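Local coordinates for early 35 kDa protein (Autographa californica nucleopolyhedrovirus, PDB 1P35), which inhibits caspases and so blocks the apoptotic response of the infected insect cell, and also suppresses the host's antiviral RNA interference, at residues M44-S49 / A150-K155; L27-K32 / Q164-E169; T188-Y193 / T285-K290. All coordinates share one frame; numbering follows the deposited sequence.

Interaction 1. Residues M44-S49 / A150-K155; sequences MMFNIS and AVCVLK
Met-44 and Phe-46 are hydrogen-bonded to Cys-152 and Ala-150 in an antiparallel pairing of two inner beta strands; the short strand axes run 4.7 Å apart, with their N-to-C directions 163° from each other. Register is regular: Met-44 faces Cys-152 and Phe-46 faces Ala-150 as hydrogen-bonded pairs, with Met-45 and Val-151 as the non-hydrogen-bonded pair between them.

The polar part is wholly backbone. Cys-152 N donates to Met-44 O at 2.7 Å and Met-44 N returns a bond to Cys-152 O; Phe-46 and Ala-150 exchange the equivalent two. Between these two pairs of bonds, the CA of Met-45 adds a C-H...O contact to Ala-150 O, at 3.1 Å. Outer edges are taken as well: Met-45 bonds through its backbone to Val-2, and Val-151 to Ser-103, so each strand has a further strand on its other side, 2-4 beside 42-48 and 98-106 beside 148-154.

Apolar contacts divide by face. Met-45 and Val-151 run alongside each other on one face, with SD of Met-45 4.0 Å from CG2 of Val-151. On the face bearing Met-44, Phe-46, Ala-150 and Cys-152, Ile-48 also reaches Ala-150, its CD1 4.2 Å from CB. That face packs against strands 24-33 and 164-170, where Tyr-29 stacks with the Phe-46 ring.

Aromatic contacts centre on Phe-46. With chi1 58°, CG sits between the backbone N and the carbonyl carbon, which swings the ring over the neighbouring strand. Ala-150 CB lies over one ring face in a CH-pi contact, offset toward the rim and 4.0 Å from the centroid. Cys-152 approaches the same ring obliquely in a sulfur-aromatic contact, its SG 3.8 Å from CE2 of Phe-46.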
ATOM      1  N   MET A  44      -7.363 -26.611   4.423  1.00 35.27           N
ATOM      2  CA  MET A  44      -6.394 -26.502   3.351  1.00 26.03           C
ATOM      3  C   MET A  44      -5.149 -27.269   3.796  1.00 23.72           C
ATOM      4  O   MET A  44      -4.653 -27.061   4.887  1.00 28.99           O
ATOM      5  CB  MET A  44      -6.039 -25.045   3.076  1.00 30.39           C
ATOM      6  CG  MET A  44      -4.889 -24.904   2.075  1.00 35.76           C
ATOM      7  SD  MET A  44      -4.521 -23.230   1.473  1.00 30.15           S
ATOM      8  CE  MET A  44      -3.907 -22.374   2.958  1.00 31.86           C
ATOM      9  N   MET A  45      -4.652 -28.166   2.975  1.00 26.21           N
ATOM     10  CA  MET A  45      -3.487 -28.929   3.398  1.00 18.05           C
ATOM     11  C   MET A  45      -2.457 -28.961   2.345  1.00 28.39           C
ATOM     12  O   MET A  45      -2.775 -28.827   1.170  1.00 33.46           O
ATOM     13  CB  MET A  45      -3.896 -30.350   3.741  1.00 35.94           C
ATOM     14  CG  MET A  45      -5.153 -30.442   4.648  1.00 28.62           C
ATOM     15  SD  MET A  45      -5.158 -32.078   5.371  1.00 40.89           S
ATOM     16  CE  MET A  45      -6.954 -32.219   5.792  1.00 19.07           C
ATOM     17  N   PHE A  46      -1.199 -29.112   2.728  1.00 26.30           N
ATOM     18  CA  PHE A  46      -0.203 -29.177   1.676  1.00 28.57           C
ATOM     19  C   PHE A  46       1.100 -29.692   2.242  1.00 32.81           C
ATOM     20  O   PHE A  46       1.360 -29.648   3.467  1.00 27.44           O
ATOM     21  CB  PHE A  46      -0.051 -27.785   1.003  1.00 22.79           C
ATOM     22  CG  PHE A  46       0.331 -26.650   1.967  1.00 33.57           C
ATOM     23  CD1 PHE A  46       1.658 -26.491   2.403  1.00 33.45           C
ATOM     24  CD2 PHE A  46      -0.639 -25.728   2.416  1.00 20.01           C
ATOM     25  CE1 PHE A  46       2.032 -25.442   3.257  1.00 28.69           C
ATOM     26  CE2 PHE A  46      -0.286 -24.666   3.281  1.00 19.67           C
ATOM     27  CZ  PHE A  46       1.064 -24.520   3.702  1.00 35.38           C
ATOM     28  N   ASN A  47       1.920 -30.189   1.340  1.00 28.61           N
ATOM     29  CA  ASN A  47       3.200 -30.738   1.716  1.00 34.94           C
ATOM     30  C   ASN A  47       4.259 -29.689   2.042  1.00 31.75           C
ATOM     31  O   ASN A  47       4.274 -28.590   1.453  1.00 23.46           O
ATOM     32  CB  ASN A  47       3.709 -31.646   0.583  1.00 39.95           C
ATOM     33  CG  ASN A  47       2.945 -32.956   0.478  1.00 28.26           C
ATOM     34  OD1 ASN A  47       2.651 -33.446  -0.627  1.00 34.46           O
ATOM     35  ND2 ASN A  47       2.652 -33.551   1.623  1.00 27.86           N
ATOM     36  N   ILE A  48       5.104 -30.028   3.015  1.00 31.22           N
ATOM     37  CA  ILE A  48       6.248 -29.212   3.403  1.00 34.74           C
ATOM     38  C   ILE A  48       7.404 -30.213   3.631  1.00 34.89           C
ATOM     39  O   ILE A  48       7.162 -31.402   3.834  1.00 24.12           O
ATOM     40  CB  ILE A  48       5.958 -28.305   4.657  1.00 42.15           C
ATOM     41  CG1 ILE A  48       5.449 -29.135   5.831  1.00 30.65           C
ATOM     42  CG2 ILE A  48       4.965 -27.172   4.276  1.00 27.89           C
ATOM     43  CD1 ILE A  48       5.160 -28.292   7.063  1.00 33.83           C
ATOM     44  N   SER A  49       8.651 -29.757   3.567  1.00 26.75           N
ATOM     45  CA  SER A  49       9.783 -30.675   3.709  1.00 28.73           C
ATOM     46  C   SER A  49      10.178 -31.071   5.164  1.00 33.93           C
ATOM     47  O   SER A  49      11.096 -31.843   5.364  1.00 47.22           O
ATOM     48  CB  SER A  49      10.990 -30.091   2.987  1.00 37.16           C
ATOM     49  OG  SER A  49      11.329 -28.832   3.540  1.00 34.00           O
ATOM     50  N   ALA A 150       1.077 -29.715   6.253  1.00 39.70           N
ATOM     51  CA  ALA A 150       0.562 -28.589   7.030  1.00 33.10           C
ATOM     52  C   ALA A 150      -0.951 -28.657   6.894  1.00 29.77           C
ATOM     53  O   ALA A 150      -1.450 -28.734   5.772  1.00 33.37           O
ATOM     54  CB  ALA A 150       1.105 -27.228   6.467  1.00 26.48           C
ATOM     55  N   VAL A 151      -1.674 -28.621   8.026  1.00 29.56           N
ATOM     56  CA  VAL A 151      -3.147 -28.712   8.013  1.00 26.73           C
ATOM     57  C   VAL A 151      -3.640 -27.340   8.456  1.00 36.46           C
ATOM     58  O   VAL A 151      -3.398 -26.920   9.586  1.00 36.39           O
ATOM     59  CB  VAL A 151      -3.619 -29.799   9.002  1.00 36.99           C
ATOM     60  CG1 VAL A 151      -5.136 -29.860   9.026  1.00 36.95           C
ATOM     61  CG2 VAL A 151      -2.979 -31.177   8.637  1.00 23.63           C
ATOM     62  N   CYS A 152      -4.302 -26.631   7.554  1.00 29.78           N
ATOM     63  CA  CYS A 152      -4.742 -25.270   7.830  1.00 32.11           C
ATOM     64  C   CYS A 152      -6.258 -25.154   7.928  1.00 33.43           C
ATOM     65  O   CYS A 152      -6.951 -25.494   6.981  1.00 27.02           O
ATOM     66  CB  CYS A 152      -4.159 -24.405   6.735  1.00 33.74           C
ATOM     67  SG  CYS A 152      -2.316 -24.809   6.534  1.00 25.22           S
ATOM     68  N   VAL A 153      -6.777 -24.695   9.070  1.00 36.41           N
ATOM     69  CA  VAL A 153      -8.232 -24.630   9.241  1.00 45.08           C
ATOM     70  C   VAL A 153      -8.731 -23.202   9.214  1.00 40.57           C
ATOM     71  O   VAL A 153      -8.152 -22.331   9.829  1.00 31.74           O
ATOM     72  CB  VAL A 153      -8.739 -25.275  10.571  1.00 32.16           C
ATOM     73  CG1 VAL A 153     -10.274 -25.232  10.594  1.00 21.91           C
ATOM     74  CG2 VAL A 153      -8.256 -26.736  10.704  1.00 25.39           C
ATOM     75  N   LEU A 154      -9.789 -22.961   8.450  1.00 36.00           N
ATOM     76  CA  LEU A 154     -10.334 -21.632   8.367  1.00 36.68           C
ATOM     77  C   LEU A 154     -11.741 -21.672   8.922  1.00 49.36           C
ATOM     78  O   LEU A 154     -12.611 -22.302   8.330  1.00 31.28           O
ATOM     79  CB  LEU A 154     -10.358 -21.158   6.913  1.00 31.76           C
ATOM     80  CG  LEU A 154     -10.768 -19.694   6.709  1.00 49.08           C
ATOM     81  CD1 LEU A 154      -9.769 -18.826   7.443  1.00 25.94           C
ATOM     82  CD2 LEU A 154     -10.770 -19.320   5.191  1.00 35.77           C
ATOM     83  N   LYS A 155     -11.950 -21.025  10.071  1.00 55.51           N
ATOM     84  CA  LYS A 155     -13.271 -20.962  10.686  1.00 49.07           C
ATOM     85  C   LYS A 155     -14.195 -20.350   9.642  1.00 50.32           C
ATOM     86  O   LYS A 155     -13.795 -19.435   8.946  1.00 50.43           O
ATOM     87  CB  LYS A 155     -13.231 -20.089  11.953  1.00 52.43           C
ATOM     88  CG  LYS A 155     -12.382 -20.664  13.112  1.00 84.75           C
ATOM     89  CD  LYS A 155     -12.470 -19.832  14.427  1.00 87.21           C
ATOM     90  CE  LYS A 155     -11.699 -20.498  15.590  1.00 90.67           C
ATOM     91  NZ  LYS A 155     -11.819 -19.767  16.898  1.00 86.92           N
TER

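Interaction 2. Residues L27-K32 / Q164-E169; sequences LVYINK and QVLSFE
Segments 27-32 and 164-169 run antiparallel, from the Leu-27/Phe-168 pair to Asn-31/Gln-164, their short axes 4.8 Å apart and their directions 172° from each other. Three hydrogen-bonded pairs, Leu-27/Phe-168, Tyr-29/Leu-166 and Asn-31/Gln-164, give six backbone bonds. The straightest is Gln-164 N to Asn-31 O, 2.8 Å; Leu-166 N to Tyr-29 O is weak, bent to 128° at the hydrogen.

Side chains alternate between faces. Leu-27 lies alongside Phe-168 and touches the ring's far end: CD2 comes 3.5 Å from CZ, while CB makes an off-centre CH-pi contact. Leu-166, with CG held between its backbone N and carbonyl carbon (chi1 69°), lays CD1 3.8 Å from Tyr-29 CB. At the end of this face Asn-31 OD1 lies 3.4 Å from Gln-164 CB, but its hydrogen-bond partner is Tyr-100 OH. On the other face Ile-30 and Val-165 run side by side, CG1 to CG1 at 3.9 Å, and Val-28 CG2 meets Ser-167 CB; Ser-167 OG is hydrogen-bonded to Thr-56.

Backbone bonds from Val-28 to Arg-16 and Val-165 to Tyr-100 place strand 10-21 antiparallel on one side and strand 98-106 parallel on the other: an antiparallel pair of interior strands in a mixed beta sheet.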
ATOM      1  N   LEU A  27       7.550 -20.454   6.082  1.00 26.03           N
ATOM      2  CA  LEU A  27       6.597 -20.447   5.025  1.00 30.73           C
ATOM      3  C   LEU A  27       5.500 -19.444   5.377  1.00 37.50           C
ATOM      4  O   LEU A  27       4.919 -19.532   6.453  1.00 27.48           O
ATOM      5  CB  LEU A  27       5.951 -21.828   4.838  1.00 43.54           C
ATOM      6  CG  LEU A  27       4.815 -21.733   3.809  1.00 23.20           C
ATOM      7  CD1 LEU A  27       5.443 -21.469   2.423  1.00 49.80           C
ATOM      8  CD2 LEU A  27       4.000 -23.029   3.736  1.00 39.96           C
ATOM      9  N   VAL A  28       5.249 -18.507   4.455  1.00 31.30           N
ATOM     10  CA  VAL A  28       4.217 -17.504   4.555  1.00 32.96           C
ATOM     11  C   VAL A  28       3.325 -17.904   3.383  1.00 33.18           C
ATOM     12  O   VAL A  28       3.789 -18.134   2.227  1.00 25.99           O
ATOM     13  CB  VAL A  28       4.755 -16.057   4.416  1.00 19.64           C
ATOM     14  CG1 VAL A  28       3.565 -15.092   4.277  1.00 22.87           C
ATOM     15  CG2 VAL A  28       5.468 -15.642   5.683  1.00 18.80           C
ATOM     16  N   TYR A  29       2.041 -18.044   3.683  1.00 30.62           N
ATOM     17  CA  TYR A  29       1.130 -18.541   2.684  1.00 25.34           C
ATOM     18  C   TYR A  29      -0.131 -17.707   2.892  1.00 34.00           C
ATOM     19  O   TYR A  29      -0.698 -17.700   4.000  1.00 27.67           O
ATOM     20  CB  TYR A  29       0.868 -20.061   2.935  1.00 21.85           C
ATOM     21  CG  TYR A  29       0.088 -20.750   1.802  1.00 39.93           C
ATOM     22  CD1 TYR A  29      -1.259 -20.511   1.658  1.00 22.60           C
ATOM     23  CD2 TYR A  29       0.723 -21.575   0.845  1.00 20.77           C
ATOM     24  CE1 TYR A  29      -1.993 -21.036   0.619  1.00 27.35           C
ATOM     25  CE2 TYR A  29      -0.018 -22.134  -0.251  1.00 20.51           C
ATOM     26  CZ  TYR A  29      -1.407 -21.837  -0.333  1.00 28.37           C
ATOM     27  OH  TYR A  29      -2.250 -22.310  -1.332  1.00 26.34           O
ATOM     28  N   ILE A  30      -0.542 -17.022   1.819  1.00 31.15           N
ATOM     29  CA  ILE A  30      -1.688 -16.117   1.816  1.00 23.18           C
ATOM     30  C   ILE A  30      -2.567 -16.414   0.597  1.00 43.31           C
ATOM     31  O   ILE A  30      -2.058 -16.635  -0.550  1.00 28.80           O
ATOM     32  CB  ILE A  30      -1.216 -14.619   1.636  1.00 28.50           C
ATOM     33  CG1 ILE A  30      -0.411 -14.151   2.817  1.00 20.79           C
ATOM     34  CG2 ILE A  30      -2.392 -13.664   1.467  1.00 27.97           C
ATOM     35  CD1 ILE A  30       0.917 -13.470   2.318  1.00 23.09           C
ATOM     36  N   ASN A  31      -3.881 -16.447   0.823  1.00 23.50           N
ATOM     37  CA  ASN A  31      -4.780 -16.622  -0.332  1.00 29.91           C
ATOM     38  C   ASN A  31      -6.099 -15.918  -0.082  1.00 34.81           C
ATOM     39  O   ASN A  31      -6.296 -15.326   0.980  1.00 40.30           O
ATOM     40  CB  ASN A  31      -5.021 -18.110  -0.695  1.00 34.16           C
ATOM     41  CG  ASN A  31      -5.808 -18.893   0.359  1.00 26.16           C
ATOM     42  OD1 ASN A  31      -6.356 -18.339   1.325  1.00 30.37           O
ATOM     43  ND2 ASN A  31      -5.838 -20.215   0.183  1.00 17.28           N
ATOM     44  N   LYS A  32      -6.989 -15.955  -1.065  1.00 29.39           N
ATOM     45  CA  LYS A  32      -8.289 -15.323  -0.907  1.00 33.87           C
ATOM     46  C   LYS A  32      -9.445 -16.199  -1.308  1.00 28.92           C
ATOM     47  O   LYS A  32      -9.639 -16.494  -2.497  1.00 36.28           O
ATOM     48  CB  LYS A  32      -8.319 -13.997  -1.663  1.00 34.28           C
ATOM     49  CG  LYS A  32      -9.565 -13.155  -1.418  1.00 55.87           C
ATOM     50  CD  LYS A  32      -9.425 -11.762  -2.029  1.00 48.96           C
ATOM     51  CE  LYS A  32      -8.187 -11.062  -1.464  1.00 54.55           C
ATOM     52  NZ  LYS A  32      -8.022  -9.682  -1.950  1.00 33.80           N
ATOM     53  N   GLN A 164      -6.776 -14.549   3.622  1.00 39.15           N
ATOM     54  CA  GLN A 164      -6.703 -15.583   4.652  1.00 26.91           C
ATOM     55  C   GLN A 164      -5.215 -15.831   4.721  1.00 28.60           C
ATOM     56  O   GLN A 164      -4.615 -16.134   3.701  1.00 27.78           O
ATOM     57  CB  GLN A 164      -7.419 -16.857   4.251  1.00 23.12           C
ATOM     58  CG  GLN A 164      -8.702 -16.639   3.461  1.00 29.08           C
ATOM     59  CD  GLN A 164      -9.638 -15.707   4.134  1.00 54.96           C
ATOM     60  OE1 GLN A 164      -9.628 -15.579   5.364  1.00 60.13           O
ATOM     61  NE2 GLN A 164     -10.484 -15.052   3.344  1.00 52.28           N
ATOM     62  N   VAL A 165      -4.611 -15.720   5.910  1.00 25.17           N
ATOM     63  CA  VAL A 165      -3.164 -15.814   5.996  1.00 20.63           C
ATOM     64  C   VAL A 165      -2.629 -16.798   7.040  1.00 32.18           C
ATOM     65  O   VAL A 165      -3.362 -17.261   7.928  1.00 34.09           O
ATOM     66  CB  VAL A 165      -2.584 -14.388   6.245  1.00 23.26           C
ATOM     67  CG1 VAL A 165      -3.292 -13.362   5.324  1.00 27.66           C
ATOM     68  CG2 VAL A 165      -2.864 -13.936   7.712  1.00 29.76           C
ATOM     69  N   LEU A 166      -1.361 -17.175   6.882  1.00 26.37           N
ATOM     70  CA  LEU A 166      -0.728 -18.088   7.831  1.00 32.97           C
ATOM     71  C   LEU A 166       0.746 -17.991   7.588  1.00 37.69           C
ATOM     72  O   LEU A 166       1.166 -17.592   6.515  1.00 29.84           O
ATOM     73  CB  LEU A 166      -1.166 -19.539   7.645  1.00 27.46           C
ATOM     74  CG  LEU A 166      -0.722 -20.294   6.367  1.00 39.11           C
ATOM     75  CD1 LEU A 166       0.585 -21.012   6.591  1.00 33.07           C
ATOM     76  CD2 LEU A 166      -1.743 -21.354   6.006  1.00 28.05           C
ATOM     77  N   SER A 167       1.523 -18.312   8.614  1.00 31.20           N
ATOM     78  CA  SER A 167       2.963 -18.338   8.515  1.00 28.36           C
ATOM     79  C   SER A 167       3.497 -19.195   9.661  1.00 35.08           C
ATOM     80  O   SER A 167       2.935 -19.213  10.737  1.00 32.53           O
ATOM     81  CB  SER A 167       3.554 -16.922   8.551  1.00 25.76           C
ATOM     82  OG  SER A 167       3.076 -16.171   9.656  1.00 46.56           O
ATOM     83  N   PHE A 168       4.586 -19.907   9.424  1.00 34.40           N
ATOM     84  CA  PHE A 168       5.119 -20.750  10.459  1.00 26.35           C
ATOM     85  C   PHE A 168       6.557 -21.134  10.098  1.00 37.04           C
ATOM     86  O   PHE A 168       6.969 -21.004   8.930  1.00 30.01           O
ATOM     87  CB  PHE A 168       4.199 -21.993  10.627  1.00 25.44           C
ATOM     88  CG  PHE A 168       4.124 -22.886   9.369  1.00 34.76           C
ATOM     89  CD1 PHE A 168       5.248 -23.573   8.910  1.00 29.40           C
ATOM     90  CD2 PHE A 168       2.949 -22.957   8.619  1.00 33.79           C
ATOM     91  CE1 PHE A 168       5.209 -24.315   7.700  1.00 24.29           C
ATOM     92  CE2 PHE A 168       2.885 -23.684   7.428  1.00 19.69           C
ATOM     93  CZ  PHE A 168       4.031 -24.363   6.965  1.00 19.73           C
ATOM     94  N   GLU A 169       7.333 -21.533  11.105  1.00 40.31           N
ATOM     95  CA  GLU A 169       8.689 -21.999  10.864  1.00 42.73           C
ATOM     96  C   GLU A 169       8.694 -23.514  10.933  1.00 29.30           C
ATOM     97  O   GLU A 169       7.950 -24.124  11.702  1.00 37.85           O
ATOM     98  CB  GLU A 169       9.676 -21.465  11.900  1.00 26.66           C
ATOM     99  CG  GLU A 169      10.137 -20.068  11.614  1.00 46.01           C
ATOM    100  CD  GLU A 169      10.891 -19.463  12.762  1.00 36.50           C
ATOM    101  OE1 GLU A 169      11.738 -20.167  13.323  1.00 77.52           O
ATOM    102  OE2 GLU A 169      10.664 -18.283  13.088  1.00 79.27           O
TER

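Interaction 3. Residues T188-Y193 / T285-K290; sequences TGLYEY and TSALNK. With EDO (1,2-ethanediol), chain F.
Leu-288 O accepts the hydroxyl of Tyr-193 at 2.7 Å, the shortest polar bond across the contact; the donor is tilted 26° from the carbonyl plane, and the acceptor lies at the edge of the tyrosine ring. To make this bond the Tyr-193 ring reaches back along segment 285-290 beyond Ser-286, its CE1 passing 4.0 Å from Ser-286 CB.

Tyr-191 and Ser-286 form an antiparallel hydrogen-bonded pair: Tyr-191 N to Ser-286 O is 2.8 Å and Ser-286 N to Tyr-191 O 2.9 Å. Thr-285 CA adds a C-H...O contact to Tyr-191 O. On the face bearing Glu-192 and Thr-285, the two side chains run alongside each other, CG of Glu-192 4.1 Å from CG2 of Thr-285.

Past the strand end the chain brings Asn-289 over Tyr-191. With CG anti to the backbone N (chi1 176°), the amide lies stacked on the ring, planes 9° apart, and CB sits over its centre, 3.7 Å from the centroid. The amide is fixed elsewhere, OD1 accepting from His-183 N.

Ser-286 OG accepts from Leu-288 N in an ST turn, and also meets Ser-215. A 1,2-ethanediol, probably from the crystallisation liquor, takes Ala-287 N through O2 at 2.8 Å. Thr-188 OG1 forms a second ST turn with Leu-190 N. The two ST turns lie together at the one end of this antiparallel pairing where both chains leave the sheet, one leading into its strand and one out of it.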
ATOM      1  N   THR A 188     -12.088 -32.804 -14.409  1.00 50.31           N
ATOM      2  CA  THR A 188     -11.662 -32.445 -15.737  1.00 47.55           C
ATOM      3  C   THR A 188     -10.170 -32.754 -16.023  1.00 44.04           C
ATOM      4  O   THR A 188      -9.812 -33.085 -17.138  1.00 62.23           O
ATOM      5  CB  THR A 188     -11.922 -30.948 -15.964  1.00 46.60           C
ATOM      6  OG1 THR A 188     -10.908 -30.180 -15.299  1.00 69.93           O
ATOM      7  CG2 THR A 188     -13.260 -30.554 -15.377  1.00 46.20           C
ATOM      8  N   GLY A 189      -9.308 -32.641 -15.019  1.00 38.06           N
ATOM      9  CA  GLY A 189      -7.864 -32.862 -15.220  1.00 27.99           C
ATOM     10  C   GLY A 189      -7.103 -31.600 -15.653  1.00 26.46           C
ATOM     11  O   GLY A 189      -5.931 -31.662 -15.964  1.00 34.31           O
ATOM     12  N   LEU A 190      -7.793 -30.458 -15.714  1.00 22.41           N
ATOM     13  CA  LEU A 190      -7.168 -29.182 -16.047  1.00 26.93           C
ATOM     14  C   LEU A 190      -7.253 -28.298 -14.799  1.00 32.21           C
ATOM     15  O   LEU A 190      -8.317 -28.188 -14.159  1.00 29.45           O
ATOM     16  CB  LEU A 190      -7.914 -28.479 -17.162  1.00 29.96           C
ATOM     17  CG  LEU A 190      -7.818 -29.030 -18.565  1.00 47.35           C
ATOM     18  CD1 LEU A 190      -8.618 -28.077 -19.467  1.00 30.55           C
ATOM     19  CD2 LEU A 190      -6.323 -29.107 -18.993  1.00 46.59           C
ATOM     20  N   TYR A 191      -6.154 -27.633 -14.490  1.00 28.79           N
ATOM     21  CA  TYR A 191      -6.090 -26.826 -13.261  1.00 30.49           C
ATOM     22  C   TYR A 191      -5.769 -25.391 -13.573  1.00 30.87           C
ATOM     23  O   TYR A 191      -5.022 -25.106 -14.523  1.00 37.84           O
ATOM     24  CB  TYR A 191      -5.028 -27.454 -12.328  1.00 27.73           C
ATOM     25  CG  TYR A 191      -5.332 -28.909 -12.023  1.00 39.30           C
ATOM     26  CD1 TYR A 191      -4.994 -29.933 -12.943  1.00 41.59           C
ATOM     27  CD2 TYR A 191      -6.081 -29.255 -10.885  1.00 39.35           C
ATOM     28  CE1 TYR A 191      -5.396 -31.244 -12.742  1.00 30.16           C
ATOM     29  CE2 TYR A 191      -6.502 -30.565 -10.665  1.00 29.37           C
ATOM     30  CZ  TYR A 191      -6.166 -31.556 -11.594  1.00 34.44           C
ATOM     31  OH  TYR A 191      -6.655 -32.827 -11.390  1.00 42.84           O
ATOM     32  N   GLU A 192      -6.377 -24.481 -12.810  1.00 36.27           N
ATOM     33  CA  GLU A 192      -6.164 -23.032 -13.020  1.00 32.42           C
ATOM     34  C   GLU A 192      -5.233 -22.571 -11.946  1.00 27.33           C
ATOM     35  O   GLU A 192      -5.411 -22.959 -10.797  1.00 25.86           O
ATOM     36  CB  GLU A 192      -7.471 -22.233 -12.862  1.00 32.52           C
ATOM     37  CG  GLU A 192      -8.562 -22.489 -13.886  1.00 48.32           C
ATOM     38  CD  GLU A 192      -9.825 -21.679 -13.620  1.00 53.11           C
ATOM     39  OE1 GLU A 192      -9.867 -20.477 -13.957  1.00 71.24           O
ATOM     40  OE2 GLU A 192     -10.775 -22.246 -13.053  1.00 56.29           O
ATOM     41  N   TYR A 193      -4.230 -21.776 -12.304  1.00 29.77           N
ATOM     42  CA  TYR A 193      -3.306 -21.241 -11.301  1.00 27.93           C
ATOM     43  C   TYR A 193      -3.331 -19.718 -11.226  1.00 19.33           C
ATOM     44  O   TYR A 193      -3.577 -19.054 -12.198  1.00 22.98           O
ATOM     45  CB  TYR A 193      -1.889 -21.628 -11.590  1.00 21.03           C
ATOM     46  CG  TYR A 193      -1.556 -23.071 -11.456  1.00 26.12           C
ATOM     47  CD1 TYR A 193      -1.872 -23.994 -12.476  1.00 36.39           C
ATOM     48  CD2 TYR A 193      -0.812 -23.514 -10.349  1.00 28.59           C
ATOM     49  CE1 TYR A 193      -1.433 -25.325 -12.397  1.00 42.35           C
ATOM     50  CE2 TYR A 193      -0.371 -24.819 -10.261  1.00 43.64           C
ATOM     51  CZ  TYR A 193      -0.664 -25.727 -11.272  1.00 58.31           C
ATOM     52  OH  TYR A 193      -0.143 -27.002 -11.141  1.00 56.70           O
ATOM     53  N   THR A 285      -3.468 -21.781 -17.072  1.00 35.05           N
ATOM     54  CA  THR A 285      -4.057 -23.099 -16.838  1.00 34.25           C
ATOM     55  C   THR A 285      -3.047 -24.180 -17.279  1.00 26.05           C
ATOM     56  O   THR A 285      -2.185 -23.935 -18.125  1.00 26.74           O
ATOM     57  CB  THR A 285      -5.343 -23.289 -17.634  1.00 36.53           C
ATOM     58  OG1 THR A 285      -5.010 -23.255 -19.019  1.00 61.13           O
ATOM     59  CG2 THR A 285      -6.379 -22.172 -17.304  1.00 23.12           C
ATOM     60  N   SER A 286      -3.167 -25.367 -16.713  1.00 29.53           N
ATOM     61  CA  SER A 286      -2.252 -26.460 -17.032  1.00 21.49           C
ATOM     62  C   SER A 286      -2.828 -27.770 -16.602  1.00 24.96           C
ATOM     63  O   SER A 286      -3.709 -27.812 -15.764  1.00 28.81           O
ATOM     64  CB  SER A 286      -0.928 -26.278 -16.296  1.00 24.82           C
ATOM     65  OG  SER A 286      -0.090 -27.371 -16.451  1.00 22.19           O
ATOM     66  N   ALA A 287      -2.305 -28.834 -17.199  1.00 32.24           N
ATOM     67  CA  ALA A 287      -2.686 -30.201 -16.922  1.00 36.46           C
ATOM     68  C   ALA A 287      -1.753 -30.736 -15.819  1.00 33.93           C
ATOM     69  O   ALA A 287      -2.061 -31.716 -15.193  1.00 38.87           O
ATOM     70  CB  ALA A 287      -2.542 -31.055 -18.197  1.00 33.53           C
ATOM     71  N   LEU A 288      -0.586 -30.115 -15.645  1.00 35.04           N
ATOM     72  CA  LEU A 288       0.345 -30.508 -14.581  1.00 28.32           C
ATOM     73  C   LEU A 288      -0.217 -29.904 -13.276  1.00 31.83           C
ATOM     74  O   LEU A 288      -0.417 -28.696 -13.192  1.00 44.66           O
ATOM     75  CB  LEU A 288       1.762 -29.881 -14.786  1.00 24.28           C
ATOM     76  CG  LEU A 288       2.908 -30.621 -15.484  1.00 46.31           C
ATOM     77  CD1 LEU A 288       4.150 -29.727 -15.552  1.00 40.10           C
ATOM     78  CD2 LEU A 288       3.247 -31.907 -14.706  1.00 35.54           C
ATOM     79  N   ASN A 289      -0.447 -30.738 -12.278  1.00 37.99           N
ATOM     80  CA  ASN A 289      -0.938 -30.288 -10.977  1.00 26.93           C
ATOM     81  C   ASN A 289       0.071 -30.780  -9.973  1.00 31.46           C
ATOM     82  O   ASN A 289      -0.093 -31.857  -9.407  1.00 32.23           O
ATOM     83  CB  ASN A 289      -2.293 -30.920 -10.645  1.00 27.49           C
ATOM     84  CG  ASN A 289      -2.759 -30.529  -9.258  1.00 25.31           C
ATOM     85  OD1 ASN A 289      -2.581 -29.386  -8.843  1.00 45.61           O
ATOM     86  ND2 ASN A 289      -3.370 -31.454  -8.549  1.00 25.34           N
ATOM     87  N   LYS A 290       1.148 -30.038  -9.774  1.00 30.35           N
ATOM     88  CA  LYS A 290       2.176 -30.489  -8.854  1.00 38.56           C
ATOM     89  C   LYS A 290       2.941 -29.400  -8.050  1.00 38.85           C
ATOM     90  O   LYS A 290       2.887 -28.208  -8.372  1.00 38.70           O
ATOM     91  CB  LYS A 290       3.177 -31.381  -9.633  1.00 31.56           C
ATOM     92  CG  LYS A 290       3.809 -30.731 -10.834  1.00 42.52           C
ATOM     93  CD  LYS A 290       4.917 -31.599 -11.496  1.00 49.37           C
ATOM     94  CE  LYS A 290       6.197 -31.712 -10.675  1.00 73.85           C
ATOM     95  NZ  LYS A 290       7.261 -32.484 -11.399  1.00 60.63           N
TER
HETATM   96  C1  EDO F 302      -2.692 -28.830 -21.125  1.00 36.86           C
HETATM   97  O1  EDO F 302      -3.129 -28.405 -22.442  1.00 28.99           O
HETATM   98  C2  EDO F 302      -1.227 -28.518 -20.979  1.00 26.64           C
HETATM   99  O2  EDO F 302      -0.882 -28.498 -19.604  1.00 43.93           O

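Interactions 1 and 2 form one packed unit, their centres 10 Å apart. Strands 24-33 and 42-48 are consecutive in the chain, as are 148-154 and 164-170, so the pairing of the inner two is enclosed in sequence by that of the outer two. Their side chains meet directly: Met-44 CE is 3.3 Å from Tyr-29 CE1, and Cys-152 SG is 3.5 Å from Leu-166 CD2. Interaction 3 follows later in the chain, with centres about 20 Å from interaction 1 and 22 Å from interaction 2, and touches neither. Strand 191-199 pairs in parallel with strand 10-21, the neighbour of 24-33, thereby connecting the C-terminal pairing to the N-terminal strands of this caspase inhibitor.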